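Local coordinates for hypothetical protein Atu0492 (PDB 2GMY) that is of unknown function but probably serves antioxidant defence as an AhpD-like, all-helical member of the carboxymuconolactone decarboxylase family, at residues N23-S28 with R33-I38; K16-L21 with I130-R135. One frame throughout, in Å; residues are numbered along the deposited sequence.

Interaction 1. Residues N23-S28 with R33-I38; sequences NYVQSS and RFIHLI
The carbonyl oxygen of V25, gripped by both the amide and the hydroxyl of S28, is also where I35 lays the end of its side chain. The two segments form a helix-loop-helix connection: a short loop follows helix 12-26 and leads into helix 32-45 within the all-helical AhpD-like fold. At the C-terminal end of helix 12-26 the serines use their hydroxyls to complete the last turn. S28 OG lies 2.8 Å from V25 O, its chi1 of 68° folding the hydroxyl back over the helix end, and S28 N adds a bond of 3.2 Å to V25 O. Two residues earlier, N23 O takes S27 OG at 2.9 Å on one face of its plane and S27 N on the other, so two late carbonyls are each satisfied twice. The S28 carbonyl in turn binds K122 on helix 117-139.

I35 makes the connection between the helices with two different branches. Its extended ethyl arm sets CD1 against the gripped carbonyl, 3.6 Å from V25 O, a van der Waals contact. The other branch, CG2, faces V25 CG1 more distantly, at 4.3 Å. V25 is buried and continues into A126 and A129 of helix 117-139, while L30 of the loop also touches I35. On the more exposed side, Q26 starts away from the neighbouring helix and bends back at chi2 (-50°), its amide also having a weak hydrogen bond to E22. That bend brings Q26 NE2 against the methyl I35 CG2, 3.6 Å away.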
ATOM      1  N   ASN A  23      -7.343 -25.446  21.249  1.00 16.23           N
ATOM      2  CA  ASN A  23      -8.266 -26.055  22.197  1.00 16.16           C
ATOM      3  C   ASN A  23      -8.848 -25.027  23.173  1.00 15.74           C
ATOM      4  O   ASN A  23     -10.034 -25.086  23.500  1.00 15.89           O
ATOM      5  CB  ASN A  23      -7.540 -27.187  22.933  1.00 15.78           C
ATOM      6  CG  ASN A  23      -8.460 -27.995  23.829  1.00 17.73           C
ATOM      7  OD1 ASN A  23      -9.648 -28.194  23.539  1.00 20.01           O
ATOM      8  ND2 ASN A  23      -7.908 -28.465  24.943  1.00 16.85           N
ATOM      9  N   TYR A  24      -8.027 -24.077  23.633  1.00 14.85           N
ATOM     10  CA  TYR A  24      -8.576 -23.004  24.451  1.00 16.15           C
ATOM     11  C   TYR A  24      -9.667 -22.245  23.689  1.00 16.41           C
ATOM     12  O   TYR A  24     -10.762 -22.039  24.210  1.00 16.62           O
ATOM     13  CB  TYR A  24      -7.537 -22.010  24.974  1.00 16.89           C
ATOM     14  CG  TYR A  24      -8.272 -20.817  25.512  1.00 17.74           C
ATOM     15  CD1 TYR A  24      -8.980 -20.908  26.707  1.00 19.85           C
ATOM     16  CD2 TYR A  24      -8.358 -19.628  24.774  1.00 18.89           C
ATOM     17  CE1 TYR A  24      -9.723 -19.846  27.183  1.00 20.66           C
ATOM     18  CE2 TYR A  24      -9.103 -18.549  25.246  1.00 19.52           C
ATOM     19  CZ  TYR A  24      -9.781 -18.671  26.447  1.00 20.21           C
ATOM     20  OH  TYR A  24     -10.516 -17.615  26.929  1.00 21.05           O
ATOM     21  N   VAL A  25      -9.353 -21.820  22.469  1.00 16.54           N
ATOM     22  CA  VAL A  25     -10.299 -21.012  21.693  1.00 17.50           C
ATOM     23  C   VAL A  25     -11.626 -21.749  21.569  1.00 18.21           C
ATOM     24  O   VAL A  25     -12.686 -21.181  21.847  1.00 17.99           O
ATOM     25  CB  VAL A  25      -9.755 -20.655  20.302  1.00 17.76           C
ATOM     26  CG1 VAL A  25     -10.838 -19.932  19.490  1.00 17.30           C
ATOM     27  CG2 VAL A  25      -8.502 -19.766  20.444  1.00 17.77           C
ATOM     28  N   GLN A  26     -11.546 -23.028  21.196  1.00 19.07           N
ATOM     29  CA  GLN A  26     -12.727 -23.861  20.996  1.00 21.27           C
ATOM     30  C   GLN A  26     -13.622 -23.976  22.226  1.00 21.81           C
ATOM     31  O   GLN A  26     -14.842 -24.034  22.100  1.00 23.17           O
ATOM     32  CB  GLN A  26     -12.316 -25.259  20.523  1.00 21.64           C
ATOM     33  CG  GLN A  26     -11.820 -25.277  19.089  1.00 25.61           C
ATOM     34  CD  GLN A  26     -12.773 -24.569  18.140  1.00 30.23           C
ATOM     35  OE1 GLN A  26     -13.938 -24.956  17.996  1.00 32.56           O
ATOM     36  NE2 GLN A  26     -12.287 -23.515  17.500  1.00 32.61           N
ATOM     37  N   SER A  27     -13.030 -24.006  23.412  1.00 21.86           N
ATOM     38  CA  SER A  27     -13.846 -24.202  24.605  1.00 22.98           C
ATOM     39  C   SER A  27     -13.953 -22.928  25.430  1.00 22.45           C
ATOM     40  O   SER A  27     -14.331 -22.967  26.608  1.00 23.14           O
ATOM     41  CB  SER A  27     -13.304 -25.352  25.448  1.00 23.54           C
ATOM     42  OG  SER A  27     -11.931 -25.168  25.714  1.00 25.34           O
ATOM     43  N   SER A  28     -13.643 -21.795  24.802  1.00 21.74           N
ATOM     44  CA  SER A  28     -13.591 -20.524  25.518  1.00 21.10           C
ATOM     45  C   SER A  28     -14.948 -20.002  25.981  1.00 21.62           C
ATOM     46  O   SER A  28     -15.012 -19.183  26.899  1.00 21.98           O
ATOM     47  CB  SER A  28     -12.921 -19.455  24.650  1.00 21.05           C
ATOM     48  OG  SER A  28     -13.747 -19.154  23.543  1.00 19.77           O
ATOM     49  N   ARG A  33     -20.621 -19.524  16.066  1.00 20.09           N
ATOM     50  CA  ARG A  33     -20.789 -18.671  14.893  1.00 19.49           C
ATOM     51  C   ARG A  33     -19.702 -17.595  14.816  1.00 18.02           C
ATOM     52  O   ARG A  33     -19.171 -17.310  13.732  1.00 17.12           O
ATOM     53  CB  ARG A  33     -22.165 -18.012  14.901  1.00 20.52           C
ATOM     54  CG  ARG A  33     -22.370 -17.133  13.689  1.00 23.72           C
ATOM     55  CD  ARG A  33     -23.695 -16.399  13.678  1.00 29.66           C
ATOM     56  NE  ARG A  33     -23.889 -15.517  14.821  1.00 34.46           N
ATOM     57  CZ  ARG A  33     -24.672 -15.801  15.854  1.00 36.58           C
ATOM     58  NH1 ARG A  33     -25.327 -16.957  15.887  1.00 38.91           N
ATOM     59  NH2 ARG A  33     -24.806 -14.933  16.854  1.00 37.14           N
ATOM     60  N   PHE A  34     -19.364 -17.020  15.965  1.00 16.82           N
ATOM     61  CA  PHE A  34     -18.336 -15.970  16.025  1.00 16.14           C
ATOM     62  C   PHE A  34     -16.938 -16.552  15.809  1.00 15.99           C
ATOM     63  O   PHE A  34     -16.081 -15.925  15.166  1.00 15.43           O
ATOM     64  CB  PHE A  34     -18.410 -15.199  17.347  1.00 16.92           C
ATOM     65  CG  PHE A  34     -19.727 -14.486  17.569  1.00 17.60           C
ATOM     66  CD1 PHE A  34     -20.415 -13.885  16.508  1.00 19.30           C
ATOM     67  CD2 PHE A  34     -20.262 -14.388  18.852  1.00 20.12           C
ATOM     68  CE1 PHE A  34     -21.636 -13.216  16.721  1.00 20.81           C
ATOM     69  CE2 PHE A  34     -21.474 -13.726  19.070  1.00 20.96           C
ATOM     70  CZ  PHE A  34     -22.157 -13.141  17.997  1.00 19.77           C
ATOM     71  N   ILE A  35     -16.707 -17.751  16.344  1.00 15.43           N
ATOM     72  CA  ILE A  35     -15.438 -18.437  16.121  1.00 15.65           C
ATOM     73  C   ILE A  35     -15.267 -18.739  14.624  1.00 14.78           C
ATOM     74  O   ILE A  35     -14.207 -18.468  14.046  1.00 14.46           O
ATOM     75  CB  ILE A  35     -15.311 -19.707  16.994  1.00 16.26           C
ATOM     76  CG1 ILE A  35     -15.323 -19.318  18.476  1.00 16.85           C
ATOM     77  CG2 ILE A  35     -14.019 -20.461  16.640  1.00 17.34           C
ATOM     78  CD1 ILE A  35     -15.298 -20.530  19.429  1.00 17.42           C
ATOM     79  N   HIS A  36     -16.316 -19.267  13.994  1.00 13.93           N
ATOM     80  CA  HIS A  36     -16.287 -19.516  12.546  1.00 13.68           C
ATOM     81  C   HIS A  36     -15.993 -18.250  11.748  1.00 13.21           C
ATOM     82  O   HIS A  36     -15.173 -18.252  10.831  1.00 13.42           O
ATOM     83  CB  HIS A  36     -17.624 -20.074  12.069  1.00 13.97           C
ATOM     84  CG  HIS A  36     -17.928 -21.434  12.600  1.00 15.75           C
ATOM     85  ND1 HIS A  36     -16.976 -22.427  12.673  1.00 16.66           N
ATOM     86  CD2 HIS A  36     -19.081 -21.977  13.059  1.00 17.81           C
ATOM     87  CE1 HIS A  36     -17.530 -23.525  13.163  1.00 18.67           C
ATOM     88  NE2 HIS A  36     -18.804 -23.276  13.407  1.00 17.88           N
ATOM     89  N   LEU A  37     -16.680 -17.177  12.102  1.00 12.45           N
ATOM     90  CA  LEU A  37     -16.520 -15.888  11.430  1.00 12.25           C
ATOM     91  C   LEU A  37     -15.087 -15.376  11.543  1.00 11.86           C
ATOM     92  O   LEU A  37     -14.495 -14.920  10.557  1.00 11.72           O
ATOM     93  CB  LEU A  37     -17.495 -14.893  12.064  1.00 12.84           C
ATOM     94  CG  LEU A  37     -17.506 -13.477  11.497  1.00 11.78           C
ATOM     95  CD1 LEU A  37     -18.867 -12.866  11.753  1.00 13.83           C
ATOM     96  CD2 LEU A  37     -16.368 -12.611  12.076  1.00 12.73           C
ATOM     97  N   ILE A  38     -14.546 -15.405  12.757  1.00 11.10           N
ATOM     98  CA  ILE A  38     -13.168 -14.960  12.988  1.00 10.84           C
ATOM     99  C   ILE A  38     -12.191 -15.770  12.130  1.00 10.37           C
ATOM    100  O   ILE A  38     -11.311 -15.198  11.460  1.00 11.19           O
ATOM    101  CB  ILE A  38     -12.792 -15.092  14.486  1.00 11.26           C
ATOM    102  CG1 ILE A  38     -13.514 -14.036  15.313  1.00 11.59           C
ATOM    103  CG2 ILE A  38     -11.272 -15.026  14.660  1.00 12.82           C
ATOM    104  CD1 ILE A  38     -13.570 -14.387  16.815  1.00 13.46           C
TER

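Interaction 2. Residues K16-L21 with I130-R135; sequences KAVMAL and INTWNR
V18 sets one methyl over one face of the W133 indole, making a CH-pi contact at the centre of this antiparallel helix pair. V18 CG1 sits 3.5 Å from the centroid of the six-membered ring and 19° off its normal, with 3.3 Å from V18 CG1 to W133 CZ2. Placing this methyl trans to the backbone N (chi1 -178°) turns it onto the ring, and V18 CG1 also meets T132 CG2 at 4.2 Å. The indole bridges a wide gap, since the segment axes come no closer than 10.9 Å and run at 147° to each other. A hydrogen bond from W133 NE1 to E22, one turn further along helix 12-26, fixes the ring's rotation.

The packing is looser on the partly exposed side. There M19, bent at chi2 and chi3, brings its sulfur to the CZ2-CH2 end of the ring in an oblique Met-aromatic contact, with M19 SD 3.5 Å from W133 CH2. The buried side of V18 and T132 instead meets V125 and G128 of a second subunit. Helix 117-139 lies between helix 12-26 and helices 32-45 and 49-61, where I130 reaches I38 and H55, and N134 touches C51.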
ATOM      1  N   LYS A  16       1.874 -29.386  18.997  1.00 19.52           N
ATOM      2  CA  LYS A  16       1.045 -29.579  20.188  1.00 18.94           C
ATOM      3  C   LYS A  16       0.768 -28.262  20.902  1.00 18.56           C
ATOM      4  O   LYS A  16      -0.338 -28.038  21.394  1.00 17.89           O
ATOM      5  CB  LYS A  16       1.701 -30.573  21.153  1.00 19.79           C
ATOM      6  CG  LYS A  16       1.628 -32.018  20.703  1.00 22.35           C
ATOM      7  CD  LYS A  16       2.288 -32.916  21.738  1.00 26.84           C
ATOM      8  CE  LYS A  16       2.538 -34.324  21.196  1.00 29.96           C
ATOM      9  NZ  LYS A  16       2.990 -35.237  22.281  1.00 31.10           N
ATOM     10  N   ALA A  17       1.766 -27.376  20.932  1.00 17.29           N
ATOM     11  CA  ALA A  17       1.615 -26.086  21.605  1.00 16.80           C
ATOM     12  C   ALA A  17       0.571 -25.233  20.898  1.00 16.72           C
ATOM     13  O   ALA A  17      -0.261 -24.626  21.543  1.00 16.13           O
ATOM     14  CB  ALA A  17       2.933 -25.351  21.692  1.00 17.14           C
ATOM     15  N   VAL A  18       0.608 -25.206  19.563  1.00 16.37           N
ATOM     16  CA  VAL A  18      -0.410 -24.463  18.820  1.00 16.57           C
ATOM     17  C   VAL A  18      -1.773 -25.124  18.984  1.00 16.22           C
ATOM     18  O   VAL A  18      -2.775 -24.428  19.141  1.00 16.04           O
ATOM     19  CB  VAL A  18      -0.042 -24.268  17.328  1.00 16.77           C
ATOM     20  CG1 VAL A  18      -1.114 -23.459  16.619  1.00 18.59           C
ATOM     21  CG2 VAL A  18       1.289 -23.557  17.186  1.00 17.70           C
ATOM     22  N   MET A  19      -1.800 -26.458  18.996  1.00 16.33           N
ATOM     23  CA  MET A  19      -3.053 -27.196  19.223  1.00 16.85           C
ATOM     24  C   MET A  19      -3.674 -26.925  20.598  1.00 16.28           C
ATOM     25  O   MET A  19      -4.909 -26.915  20.728  1.00 16.85           O
ATOM     26  CB  MET A  19      -2.868 -28.704  18.999  1.00 17.62           C
ATOM     27  CG  MET A  19      -2.786 -29.113  17.534  1.00 18.65           C
ATOM     28  SD  MET A  19      -4.200 -28.680  16.432  1.00 23.09           S
ATOM     29  CE  MET A  19      -5.654 -28.941  17.429  1.00 26.12           C
ATOM     30  N   ALA A  20      -2.832 -26.684  21.606  1.00 16.37           N
ATOM     31  CA  ALA A  20      -3.330 -26.330  22.941  1.00 15.64           C
ATOM     32  C   ALA A  20      -4.029 -24.969  22.920  1.00 15.93           C
ATOM     33  O   ALA A  20      -5.083 -24.782  23.545  1.00 15.97           O
ATOM     34  CB  ALA A  20      -2.213 -26.367  23.974  1.00 16.10           C
ATOM     35  N   LEU A  21      -3.453 -24.018  22.187  1.00 15.55           N
ATOM     36  CA  LEU A  21      -4.089 -22.702  22.073  1.00 16.13           C
ATOM     37  C   LEU A  21      -5.419 -22.815  21.336  1.00 15.80           C
ATOM     38  O   LEU A  21      -6.421 -22.205  21.741  1.00 15.36           O
ATOM     39  CB  LEU A  21      -3.168 -21.695  21.379  1.00 16.10           C
ATOM     40  CG  LEU A  21      -3.744 -20.284  21.194  1.00 16.25           C
ATOM     41  CD1 LEU A  21      -4.222 -19.666  22.507  1.00 15.81           C
ATOM     42  CD2 LEU A  21      -2.707 -19.387  20.515  1.00 17.26           C
ATOM     43  N   ILE A 130      -5.866 -17.781  14.816  1.00 12.04           N
ATOM     44  CA  ILE A 130      -6.012 -18.083  13.390  1.00 12.15           C
ATOM     45  C   ILE A 130      -4.873 -17.432  12.614  1.00 11.89           C
ATOM     46  O   ILE A 130      -4.373 -17.995  11.648  1.00 12.11           O
ATOM     47  CB  ILE A 130      -7.415 -17.709  12.827  1.00 12.36           C
ATOM     48  CG1 ILE A 130      -7.550 -18.155  11.361  1.00 11.44           C
ATOM     49  CG2 ILE A 130      -7.726 -16.242  13.050  1.00 11.38           C
ATOM     50  CD1 ILE A 130      -7.375 -19.686  11.145  1.00 14.18           C
ATOM     51  N   ASN A 131      -4.428 -16.261  13.070  1.00 11.90           N
ATOM     52  CA  ASN A 131      -3.313 -15.607  12.395  1.00 11.57           C
ATOM     53  C   ASN A 131      -2.027 -16.450  12.459  1.00 11.63           C
ATOM     54  O   ASN A 131      -1.198 -16.413  11.543  1.00 12.17           O
ATOM     55  CB  ASN A 131      -3.101 -14.194  12.942  1.00 12.14           C
ATOM     56  CG  ASN A 131      -3.876 -13.172  12.145  1.00 11.32           C
ATOM     57  OD1 ASN A 131      -3.398 -12.662  11.130  1.00 11.29           O
ATOM     58  ND2 ASN A 131      -5.103 -12.894  12.575  1.00 11.17           N
ATOM     59  N   THR A 132      -1.894 -17.234  13.533  1.00 11.67           N
ATOM     60  CA  THR A 132      -0.788 -18.175  13.667  1.00 12.50           C
ATOM     61  C   THR A 132      -0.970 -19.355  12.700  1.00 12.47           C
ATOM     62  O   THR A 132      -0.052 -19.687  11.941  1.00 12.21           O
ATOM     63  CB  THR A 132      -0.627 -18.627  15.126  1.00 13.20           C
ATOM     64  OG1 THR A 132      -0.137 -17.513  15.895  1.00 13.76           O
ATOM     65  CG2 THR A 132       0.384 -19.773  15.235  1.00 14.10           C
ATOM     66  N   TRP A 133      -2.140 -19.985  12.714  1.00 12.89           N
ATOM     67  CA  TRP A 133      -2.385 -21.093  11.777  1.00 13.82           C
ATOM     68  C   TRP A 133      -2.184 -20.652  10.325  1.00 13.45           C
ATOM     69  O   TRP A 133      -1.584 -21.377   9.528  1.00 13.65           O
ATOM     70  CB  TRP A 133      -3.794 -21.662  11.934  1.00 15.42           C
ATOM     71  CG  TRP A 133      -4.011 -22.489  13.154  1.00 17.36           C
ATOM     72  CD1 TRP A 133      -4.880 -22.224  14.176  1.00 18.93           C
ATOM     73  CD2 TRP A 133      -3.381 -23.738  13.473  1.00 19.53           C
ATOM     74  NE1 TRP A 133      -4.821 -23.231  15.119  1.00 19.79           N
ATOM     75  CE2 TRP A 133      -3.907 -24.169  14.711  1.00 20.16           C
ATOM     76  CE3 TRP A 133      -2.417 -24.532  12.833  1.00 20.38           C
ATOM     77  CZ2 TRP A 133      -3.502 -25.376  15.331  1.00 19.60           C
ATOM     78  CZ3 TRP A 133      -2.008 -25.723  13.445  1.00 19.56           C
ATOM     79  CH2 TRP A 133      -2.551 -26.130  14.682  1.00 19.41           C
ATOM     80  N   ASN A 134      -2.689 -19.470   9.969  1.00 12.57           N
ATOM     81  CA  ASN A 134      -2.499 -18.957   8.597  1.00 12.45           C
ATOM     82  C   ASN A 134      -1.019 -18.840   8.215  1.00 12.74           C
ATOM     83  O   ASN A 134      -0.620 -19.161   7.087  1.00 13.50           O
ATOM     84  CB  ASN A 134      -3.167 -17.599   8.414  1.00 12.42           C
ATOM     85  CG  ASN A 134      -4.697 -17.646   8.523  1.00 12.25           C
ATOM     86  OD1 ASN A 134      -5.355 -18.707   8.417  1.00 15.48           O
ATOM     87  ND2 ASN A 134      -5.276 -16.475   8.709  1.00  9.29           N
ATOM     88  N   ARG A 135      -0.209 -18.356   9.155  1.00 12.33           N
ATOM     89  CA  ARG A 135       1.222 -18.207   8.901  1.00 12.59           C
ATOM     90  C   ARG A 135       1.932 -19.545   8.747  1.00 12.75           C
ATOM     91  O   ARG A 135       2.816 -19.694   7.900  1.00 13.46           O
ATOM     92  CB  ARG A 135       1.856 -17.342   9.994  1.00 12.02           C
ATOM     93  CG  ARG A 135       1.470 -15.882   9.822  1.00 12.41           C
ATOM     94  CD  ARG A 135       1.788 -14.968  11.009  1.00 13.03           C
ATOM     95  NE  ARG A 135       1.622 -13.579  10.568  1.00 12.91           N
ATOM     96  CZ  ARG A 135       0.441 -12.968  10.443  1.00 12.85           C
ATOM     97  NH1 ARG A 135      -0.697 -13.598  10.766  1.00 12.48           N
ATOM     98  NH2 ARG A 135       0.397 -11.724   9.989  1.00 10.82           N
TER

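In the fold
Both contacts use helix 12-26, interaction 1 at its C-terminal end and interaction 2 nearer its start, with centres about 13 Å apart. Interaction 1 is local, joining consecutive helices across a short loop, and is nested inside the long loop of chain that interaction 2 closes. The first is buried and combines aliphatic packing with serine hydroxyls that finish a helix end; the second is partly buried, covers more surface and rests on an aromatic ring, with one flank at the subunit interface. E22 ties the two together, through a hydrogen bond to W133 and a weak one to Q26. Helices 32-45 and 117-139 also touch directly, through I38 and I130, so that helices 12-26, 32-45 and 117-139 touch one another pairwise.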